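Local coordinates for dihydrodipicolinate synthase family protein (Sinorhizobium meliloti, PDB 4DNH), which is of unknown function but folds as a TIM barrel and is probably related to dihydrodipicolinate synthases, at residues L179-G192 against V218-S232. Residues are numbered along the deposited sequence; the frame is centred on the assembly and turned at random.
Sequences LSQVKEPVIIHWLG and VLEAHAAKVDGIKIS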
ATOM      1  N   LEU A 179      22.678  -2.656   2.231  1.00 61.04           N
ATOM      2  CA  LEU A 179      22.574  -1.313   2.812  1.00 62.37           C
ATOM      3  C   LEU A 179      23.854  -0.492   2.773  1.00 67.68           C
ATOM      4  O   LEU A 179      23.794   0.731   2.701  1.00 69.60           O
ATOM      5  CB  LEU A 179      22.032  -1.353   4.239  1.00 61.60           C
ATOM      6  CG  LEU A 179      20.538  -1.621   4.410  1.00 58.47           C
ATOM      7  CD1 LEU A 179      20.217  -1.891   5.875  1.00 58.21           C
ATOM      8  CD2 LEU A 179      19.706  -0.460   3.870  1.00 55.90           C
ATOM      9  N   SER A 180      25.009  -1.150   2.830  1.00 69.83           N
ATOM     10  CA  SER A 180      26.272  -0.430   2.690  1.00 72.71           C
ATOM     11  C   SER A 180      26.501  -0.004   1.241  1.00 72.15           C
ATOM     12  O   SER A 180      27.339   0.856   0.975  1.00 72.20           O
ATOM     13  CB  SER A 180      27.452  -1.260   3.206  1.00 75.87           C
ATOM     14  OG  SER A 180      27.695  -2.368   2.363  1.00 77.11           O
ATOM     15  N   GLN A 181      25.745  -0.593   0.314  1.00 71.14           N
ATOM     16  CA  GLN A 181      25.897  -0.284  -1.104  1.00 71.88           C
ATOM     17  C   GLN A 181      24.785   0.570  -1.730  1.00 71.67           C
ATOM     18  O   GLN A 181      24.884   0.958  -2.897  1.00 74.01           O
ATOM     19  CB  GLN A 181      26.117  -1.559  -1.909  1.00 74.93           C
ATOM     20  CG  GLN A 181      27.563  -2.017  -1.892  1.00 85.85           C
ATOM     21  CD  GLN A 181      27.867  -3.011  -2.992  1.00 96.42           C
ATOM     22  OE1 GLN A 181      27.567  -2.770  -4.165  1.00 95.64           O
ATOM     23  NE2 GLN A 181      28.468  -4.140  -2.619  1.00103.37           N
ATOM     24  N   VAL A 182      23.733   0.872  -0.971  1.00 69.30           N
ATOM     25  CA  VAL A 182      22.697   1.788  -1.462  1.00 65.92           C
ATOM     26  C   VAL A 182      23.326   3.173  -1.527  1.00 65.88           C
ATOM     27  O   VAL A 182      24.306   3.436  -0.837  1.00 65.60           O
ATOM     28  CB  VAL A 182      21.443   1.835  -0.556  1.00 64.42           C
ATOM     29  CG1 VAL A 182      20.243   2.370  -1.323  1.00 62.99           C
ATOM     30  CG2 VAL A 182      21.098   0.459  -0.040  1.00 65.44           C
ATOM     31  N   LYS A 183      22.780   4.053  -2.360  1.00 66.30           N
ATOM     32  CA  LYS A 183      23.345   5.388  -2.482  1.00 69.54           C
ATOM     33  C   LYS A 183      22.632   6.403  -1.593  1.00 67.26           C
ATOM     34  O   LYS A 183      23.211   7.404  -1.227  1.00 69.71           O
ATOM     35  CB  LYS A 183      23.372   5.835  -3.945  1.00 72.15           C
ATOM     36  CG  LYS A 183      24.764   6.253  -4.403  1.00 80.87           C
ATOM     37  CD  LYS A 183      25.144   5.619  -5.738  1.00 86.41           C
ATOM     38  CE  LYS A 183      24.489   6.330  -6.919  1.00 88.16           C
ATOM     39  NZ  LYS A 183      24.711   5.619  -8.208  1.00 88.86           N
ATOM     40  N   GLU A 184      21.381   6.131  -1.243  1.00 66.09           N
ATOM     41  CA  GLU A 184      20.574   7.049  -0.438  1.00 65.88           C
ATOM     42  C   GLU A 184      19.795   6.278   0.631  1.00 64.83           C
ATOM     43  O   GLU A 184      19.559   5.065   0.479  1.00 59.81           O
ATOM     44  CB  GLU A 184      19.599   7.840  -1.327  1.00 68.93           C
ATOM     45  CG  GLU A 184      20.238   8.896  -2.229  1.00 75.21           C
ATOM     46  CD  GLU A 184      20.690  10.134  -1.473  1.00 86.27           C
ATOM     47  OE1 GLU A 184      19.972  10.571  -0.548  1.00 93.26           O
ATOM     48  OE2 GLU A 184      21.764  10.681  -1.801  1.00 88.52           O
ATOM     49  N   PRO A 185      19.400   6.969   1.726  1.00 68.34           N
ATOM     50  CA  PRO A 185      18.559   6.320   2.733  1.00 67.26           C
ATOM     51  C   PRO A 185      17.374   5.567   2.133  1.00 63.90           C
ATOM     52  O   PRO A 185      16.785   5.993   1.146  1.00 68.05           O
ATOM     53  CB  PRO A 185      18.101   7.493   3.601  1.00 68.64           C
ATOM     54  CG  PRO A 185      19.276   8.417   3.576  1.00 66.49           C
ATOM     55  CD  PRO A 185      19.862   8.295   2.188  1.00 66.92           C
ATOM     56  N   VAL A 186      17.062   4.446   2.762  1.00 61.06           N
ATOM     57  CA  VAL A 186      16.111   3.455   2.304  1.00 54.85           C
ATOM     58  C   VAL A 186      14.981   3.313   3.344  1.00 54.28           C
ATOM     59  O   VAL A 186      15.167   3.629   4.531  1.00 56.43           O
ATOM     60  CB  VAL A 186      16.877   2.123   2.127  1.00 53.38           C
ATOM     61  CG1 VAL A 186      16.147   0.927   2.730  1.00 52.07           C
ATOM     62  CG2 VAL A 186      17.234   1.896   0.673  1.00 52.37           C
ATOM     63  N   ILE A 187      13.810   2.881   2.895  1.00 49.66           N
ATOM     64  CA  ILE A 187      12.745   2.496   3.794  1.00 49.24           C
ATOM     65  C   ILE A 187      12.625   0.978   3.726  1.00 50.29           C
ATOM     66  O   ILE A 187      12.293   0.424   2.678  1.00 49.87           O
ATOM     67  CB  ILE A 187      11.391   3.114   3.398  1.00 48.23           C
ATOM     68  CG1 ILE A 187      11.425   4.629   3.544  1.00 49.93           C
ATOM     69  CG2 ILE A 187      10.269   2.517   4.241  1.00 46.60           C
ATOM     70  CD1 ILE A 187      10.251   5.319   2.883  1.00 52.05           C
ATOM     71  N   ILE A 188      12.911   0.314   4.839  1.00 51.64           N
ATOM     72  CA  ILE A 188      12.882  -1.136   4.904  1.00 52.16           C
ATOM     73  C   ILE A 188      11.456  -1.611   5.094  1.00 52.16           C
ATOM     74  O   ILE A 188      10.698  -1.086   5.912  1.00 51.50           O
ATOM     75  CB  ILE A 188      13.776  -1.674   6.040  1.00 58.88           C
ATOM     76  CG1 ILE A 188      15.251  -1.458   5.689  1.00 62.18           C
ATOM     77  CG2 ILE A 188      13.488  -3.148   6.304  1.00 62.96           C
ATOM     78  CD1 ILE A 188      16.224  -1.990   6.718  1.00 67.04           C
ATOM     79  N   HIS A 189      11.090  -2.626   4.333  1.00 54.09           N
ATOM     80  CA  HIS A 189       9.750  -3.143   4.408  1.00 51.64           C
ATOM     81  C   HIS A 189       9.697  -4.538   4.987  1.00 52.77           C
ATOM     82  O   HIS A 189      10.266  -5.487   4.442  1.00 52.30           O
ATOM     83  CB  HIS A 189       9.107  -3.061   3.046  1.00 49.22           C
ATOM     84  CG  HIS A 189       7.653  -3.422   3.040  1.00 49.44           C
ATOM     85  ND1 HIS A 189       7.010  -3.788   1.923  1.00 48.02           N
ATOM     86  CD2 HIS A 189       6.718  -3.476   4.074  1.00 49.44           C
ATOM     87  CE1 HIS A 189       5.729  -4.060   2.218  1.00 49.20           C
ATOM     88  NE2 HIS A 189       5.552  -3.865   3.536  1.00 49.81           N
ATOM     89  N   TRP A 190       9.030  -4.641   6.135  1.00 51.87           N
ATOM     90  CA  TRP A 190       8.685  -5.911   6.751  1.00 48.79           C
ATOM     91  C   TRP A 190       7.247  -6.237   6.426  1.00 45.82           C
ATOM     92  O   TRP A 190       6.320  -5.735   7.061  1.00 43.69           O
ATOM     93  CB  TRP A 190       8.900  -5.828   8.249  1.00 51.54           C
ATOM     94  CG  TRP A 190       8.768  -7.154   8.940  1.00 55.56           C
ATOM     95  CD1 TRP A 190       8.404  -8.376   8.377  1.00 56.44           C
ATOM     96  CD2 TRP A 190       8.942  -7.430  10.369  1.00 56.81           C
ATOM     97  NE1 TRP A 190       8.362  -9.355   9.327  1.00 58.33           N
ATOM     98  CE2 TRP A 190       8.674  -8.855  10.545  1.00 59.47           C
ATOM     99  CE3 TRP A 190       9.291  -6.668  11.474  1.00 59.65           C
ATOM    100  CZ2 TRP A 190       8.759  -9.473  11.791  1.00 62.05           C
ATOM    101  CZ3 TRP A 190       9.376  -7.296  12.723  1.00 61.06           C
ATOM    102  CH2 TRP A 190       9.114  -8.664  12.875  1.00 62.33           C
ATOM    103  N   LEU A 191       7.064  -7.073   5.404  1.00 46.71           N
ATOM    104  CA  LEU A 191       5.760  -7.486   4.900  1.00 46.03           C
ATOM    105  C   LEU A 191       5.349  -8.811   5.556  1.00 47.35           C
ATOM    106  O   LEU A 191       6.059  -9.804   5.416  1.00 48.55           O
ATOM    107  CB  LEU A 191       5.863  -7.663   3.379  1.00 46.46           C
ATOM    108  CG  LEU A 191       4.666  -7.935   2.449  1.00 46.71           C
ATOM    109  CD1 LEU A 191       3.590  -6.865   2.577  1.00 45.67           C
ATOM    110  CD2 LEU A 191       5.148  -8.021   1.008  1.00 44.63           C
ATOM    111  N   GLY A 192       4.218  -8.829   6.261  1.00 46.65           N
ATOM    112  CA  GLY A 192       3.741 -10.049   6.945  1.00 50.19           C
ATOM    113  C   GLY A 192       3.178 -11.145   6.037  1.00 52.57           C
ATOM    114  O   GLY A 192       2.855 -10.895   4.872  1.00 51.29           O
ATOM    115  N   VAL A 218      19.710  -4.713  12.533  1.00 74.10           N
ATOM    116  CA  VAL A 218      20.072  -4.213  11.204  1.00 73.04           C
ATOM    117  C   VAL A 218      19.976  -2.684  11.130  1.00 75.86           C
ATOM    118  O   VAL A 218      20.917  -2.027  10.679  1.00 79.47           O
ATOM    119  CB  VAL A 218      19.191  -4.839  10.100  1.00 68.93           C
ATOM    120  CG1 VAL A 218      19.537  -4.243   8.749  1.00 67.93           C
ATOM    121  CG2 VAL A 218      19.348  -6.355  10.067  1.00 67.21           C
ATOM    122  N   LEU A 219      18.846  -2.134  11.588  1.00 74.64           N
ATOM    123  CA  LEU A 219      18.604  -0.683  11.599  1.00 72.09           C
ATOM    124  C   LEU A 219      19.607   0.081  12.461  1.00 77.28           C
ATOM    125  O   LEU A 219      20.008   1.190  12.099  1.00 75.04           O
ATOM    126  CB  LEU A 219      17.192  -0.356  12.087  1.00 69.84           C
ATOM    127  CG  LEU A 219      16.001  -1.214  11.662  1.00 70.03           C
ATOM    128  CD1 LEU A 219      14.763  -0.815  12.449  1.00 70.89           C
ATOM    129  CD2 LEU A 219      15.739  -1.110  10.169  1.00 70.17           C
ATOM    130  N   GLU A 220      19.992  -0.492  13.606  1.00 81.59           N
ATOM    131  CA  GLU A 220      21.067   0.088  14.417  1.00 86.79           C
ATOM    132  C   GLU A 220      22.364   0.120  13.602  1.00 82.48           C
ATOM    133  O   GLU A 220      22.995   1.172  13.474  1.00 80.36           O
ATOM    134  CB  GLU A 220      21.263  -0.678  15.731  1.00 98.66           C
ATOM    135  CG  GLU A 220      20.371  -0.211  16.878  1.00111.12           C
ATOM    136  CD  GLU A 220      20.410  -1.133  18.096  1.00125.46           C
ATOM    137  OE1 GLU A 220      21.428  -1.834  18.303  1.00131.26           O
ATOM    138  OE2 GLU A 220      19.419  -1.155  18.861  1.00125.81           O
ATOM    139  N   ALA A 221      22.713  -1.025  13.016  1.00 80.77           N
ATOM    140  CA  ALA A 221      23.946  -1.183  12.239  1.00 78.50           C
ATOM    141  C   ALA A 221      24.056  -0.234  11.046  1.00 75.35           C
ATOM    142  O   ALA A 221      25.153   0.203  10.712  1.00 74.45           O
ATOM    143  CB  ALA A 221      24.111  -2.628  11.778  1.00 77.20           C
ATOM    144  N   HIS A 222      22.934   0.079  10.400  1.00 73.02           N
ATOM    145  CA  HIS A 222      22.969   0.953   9.221  1.00 72.13           C
ATOM    146  C   HIS A 222      22.006   2.115   9.301  1.00 69.32           C
ATOM    147  O   HIS A 222      21.364   2.465   8.309  1.00 66.48           O
ATOM    148  CB  HIS A 222      22.746   0.143   7.939  1.00 73.55           C
ATOM    149  CG  HIS A 222      23.673  -1.046   7.786  1.00 78.25           C
ATOM    150  ND1 HIS A 222      24.940  -0.929   7.335  1.00 81.08           N
ATOM    151  CD2 HIS A 222      23.467  -2.408   8.031  1.00 81.40           C
ATOM    152  CE1 HIS A 222      25.519  -2.145   7.301  1.00 82.84           C
ATOM    153  NE2 HIS A 222      24.615  -3.051   7.727  1.00 83.89           N
ATOM    154  N   ALA A 223      21.921   2.740  10.475  1.00 71.41           N
ATOM    155  CA  ALA A 223      20.949   3.817  10.743  1.00 71.52           C
ATOM    156  C   ALA A 223      20.951   4.986   9.736  1.00 72.20           C
ATOM    157  O   ALA A 223      19.873   5.431   9.288  1.00 69.62           O
ATOM    158  CB  ALA A 223      21.109   4.332  12.165  1.00 71.31           C
ATOM    159  N   ALA A 224      22.149   5.467   9.387  1.00 71.85           N
ATOM    160  CA  ALA A 224      22.311   6.557   8.408  1.00 71.87           C
ATOM    161  C   ALA A 224      21.774   6.179   7.020  1.00 72.11           C
ATOM    162  O   ALA A 224      21.271   7.028   6.288  1.00 74.25           O
ATOM    163  CB  ALA A 224      23.769   6.993   8.318  1.00 71.91           C
ATOM    164  N   LYS A 225      21.878   4.899   6.677  1.00 70.57           N
ATOM    165  CA  LYS A 225      21.366   4.386   5.414  1.00 68.24           C
ATOM    166  C   LYS A 225      19.890   3.989   5.441  1.00 63.15           C
ATOM    167  O   LYS A 225      19.380   3.457   4.458  1.00 59.59           O
ATOM    168  CB  LYS A 225      22.216   3.208   4.928  1.00 69.88           C
ATOM    169  CG  LYS A 225      22.914   3.463   3.605  1.00 72.38           C
ATOM    170  CD  LYS A 225      24.217   4.231   3.751  1.00 74.71           C
ATOM    171  CE  LYS A 225      24.883   4.424   2.394  1.00 72.12           C
ATOM    172  NZ  LYS A 225      25.091   3.127   1.688  1.00 69.14           N
ATOM    173  N   VAL A 226      19.207   4.248   6.557  1.00 62.62           N
ATOM    174  CA  VAL A 226      17.804   3.840   6.719  1.00 56.71           C
ATOM    175  C   VAL A 226      16.920   5.020   7.126  1.00 55.77           C
ATOM    176  O   VAL A 226      16.962   5.472   8.270  1.00 57.79           O
ATOM    177  CB  VAL A 226      17.665   2.660   7.721  1.00 55.15           C
ATOM    178  CG1 VAL A 226      16.204   2.355   8.032  1.00 54.09           C
ATOM    179  CG2 VAL A 226      18.347   1.410   7.177  1.00 54.41           C
ATOM    180  N   ASP A 227      16.127   5.516   6.181  1.00 54.83           N
ATOM    181  CA  ASP A 227      15.163   6.583   6.450  1.00 56.95           C
ATOM    182  C   ASP A 227      14.044   6.075   7.355  1.00 56.84           C
ATOM    183  O   ASP A 227      13.625   6.776   8.277  1.00 57.63           O
ATOM    184  CB  ASP A 227      14.596   7.142   5.139  1.00 61.33           C
ATOM    185  CG  ASP A 227      13.518   8.212   5.356  1.00 68.33           C
ATOM    186  OD1 ASP A 227      13.863   9.372   5.685  1.00 72.72           O
ATOM    187  OD2 ASP A 227      12.320   7.896   5.167  1.00 68.94           O
ATOM    188  N   GLY A 228      13.577   4.848   7.109  1.00 56.55           N
ATOM    189  CA  GLY A 228      12.532   4.261   7.949  1.00 59.24           C
ATOM    190  C   GLY A 228      12.243   2.778   7.789  1.00 59.13           C
ATOM    191  O   GLY A 228      12.877   2.092   6.986  1.00 62.16           O
ATOM    192  N   ILE A 229      11.293   2.281   8.575  1.00 54.32           N
ATOM    193  CA  ILE A 229      10.801   0.906   8.428  1.00 52.50           C
ATOM    194  C   ILE A 229       9.284   0.925   8.303  1.00 51.54           C
ATOM    195  O   ILE A 229       8.605   1.648   9.048  1.00 51.99           O
ATOM    196  CB  ILE A 229      11.285  -0.053   9.563  1.00 54.05           C
ATOM    197  CG1 ILE A 229      10.416  -1.299   9.640  1.00 53.91           C
ATOM    198  CG2 ILE A 229      11.280   0.618  10.929  1.00 54.96           C
ATOM    199  CD1 ILE A 229      11.129  -2.507  10.196  1.00 55.72           C
ATOM    200  N   LYS A 230       8.766   0.176   7.326  1.00 49.93           N
ATOM    201  CA  LYS A 230       7.328  -0.046   7.188  1.00 49.77           C
ATOM    202  C   LYS A 230       7.001  -1.439   7.686  1.00 51.32           C
ATOM    203  O   LYS A 230       7.514  -2.434   7.166  1.00 51.87           O
ATOM    204  CB  LYS A 230       6.864   0.089   5.739  1.00 48.69           C
ATOM    205  CG  LYS A 230       5.423  -0.348   5.515  1.00 49.07           C
ATOM    206  CD  LYS A 230       5.036  -0.386   4.040  1.00 49.80           C
ATOM    207  CE  LYS A 230       3.648  -0.995   3.874  1.00 51.87           C
ATOM    208  NZ  LYS A 230       3.118  -1.007   2.480  1.00 53.09           N
ATOM    209  N   ILE A 231       6.135  -1.507   8.685  1.00 50.83           N
ATOM    210  CA  ILE A 231       5.731  -2.789   9.212  1.00 52.50           C
ATOM    211  C   ILE A 231       4.292  -3.086   8.784  1.00 51.93           C
ATOM    212  O   ILE A 231       3.387  -2.236   8.937  1.00 50.37           O
ATOM    213  CB  ILE A 231       5.984  -2.878  10.741  1.00 57.69           C
ATOM    214  CG1 ILE A 231       5.964  -4.335  11.195  1.00 64.31           C
ATOM    215  CG2 ILE A 231       5.019  -1.997  11.537  1.00 57.46           C
ATOM    216  CD1 ILE A 231       6.501  -4.565  12.593  1.00 69.78           C
ATOM    217  N   SER A 232       4.114  -4.281   8.209  1.00 49.49           N
ATOM    218  CA  SER A 232       2.840  -4.758   7.684  1.00 47.71           C
ATOM    219  C   SER A 232       2.508  -6.115   8.288  1.00 50.09           C
ATOM    220  O   SER A 232       2.411  -7.117   7.579  1.00 46.92           O
ATOM    221  CB  SER A 232       2.922  -4.888   6.170  1.00 49.10           C
ATOM    222  OG  SER A 232       2.866  -3.623   5.548  1.00 54.07           O
TER
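Lys225 reaches across to the end of helix 168-181 and the turn that follows, where its NZ donates to two backbone carbonyls, Leu179 O at 2.9 Å and Val182 O at 2.7 Å, with a weaker bond to Ser180 O. Bends at chi2 (83°) and chi4 (-55°) curl the chain past the Leu179 carbonyl. The ammonium ties up acceptors where the helix gives way to the loop, and the partial negative charge of that helix end probably favours it. The side chain of Leu179 packs against the end of helix 208-221 and the residue after it: CB sits over one face of the His222 ring, while CD1 meets Val218 CG1 at 3.8 Å, the two side chains crossing at about a right angle. Ile188 extends this apolar layer, its CD1 lying 3.6 Å from Leu219 CD2 and also touching Val226 CG2.

These residues belong to a beta-alpha-beta unit of the eight-stranded TIM barrel: neighbouring parallel strands 186-191 and 226-232, joined through helix 208-221. A beta bulge at Val226-Asp227 shifts the register by one, and Val186 O takes Gly228 N at 3.3 Å plus a weak bond from Asp227 N. Beyond it the ladder is regular, Lys230 N to Ile188 O and Trp190 N to Lys230 O both running nearly in line with the carbonyls. Ile188, Trp190, Ile229 and Ile231 face the helices; CE3 of the indole meets Ile231 CD1 at 3.7 Å, and Trp203 packs edge-to-face against the same ring system.

On the barrel's inner side Lys230 runs fully extended alongside His189, its CD above one ring face, 3.8 Å from the centroid. Leu191 CB lies over the opposite face, while Ser232 OG is at the ring edge, 3.4 Å from NE2. Lys230 NZ and Ser232 OG both hydrogen-bond a glycerol, probably from the crystallisation liquor, which may mark a pocket there.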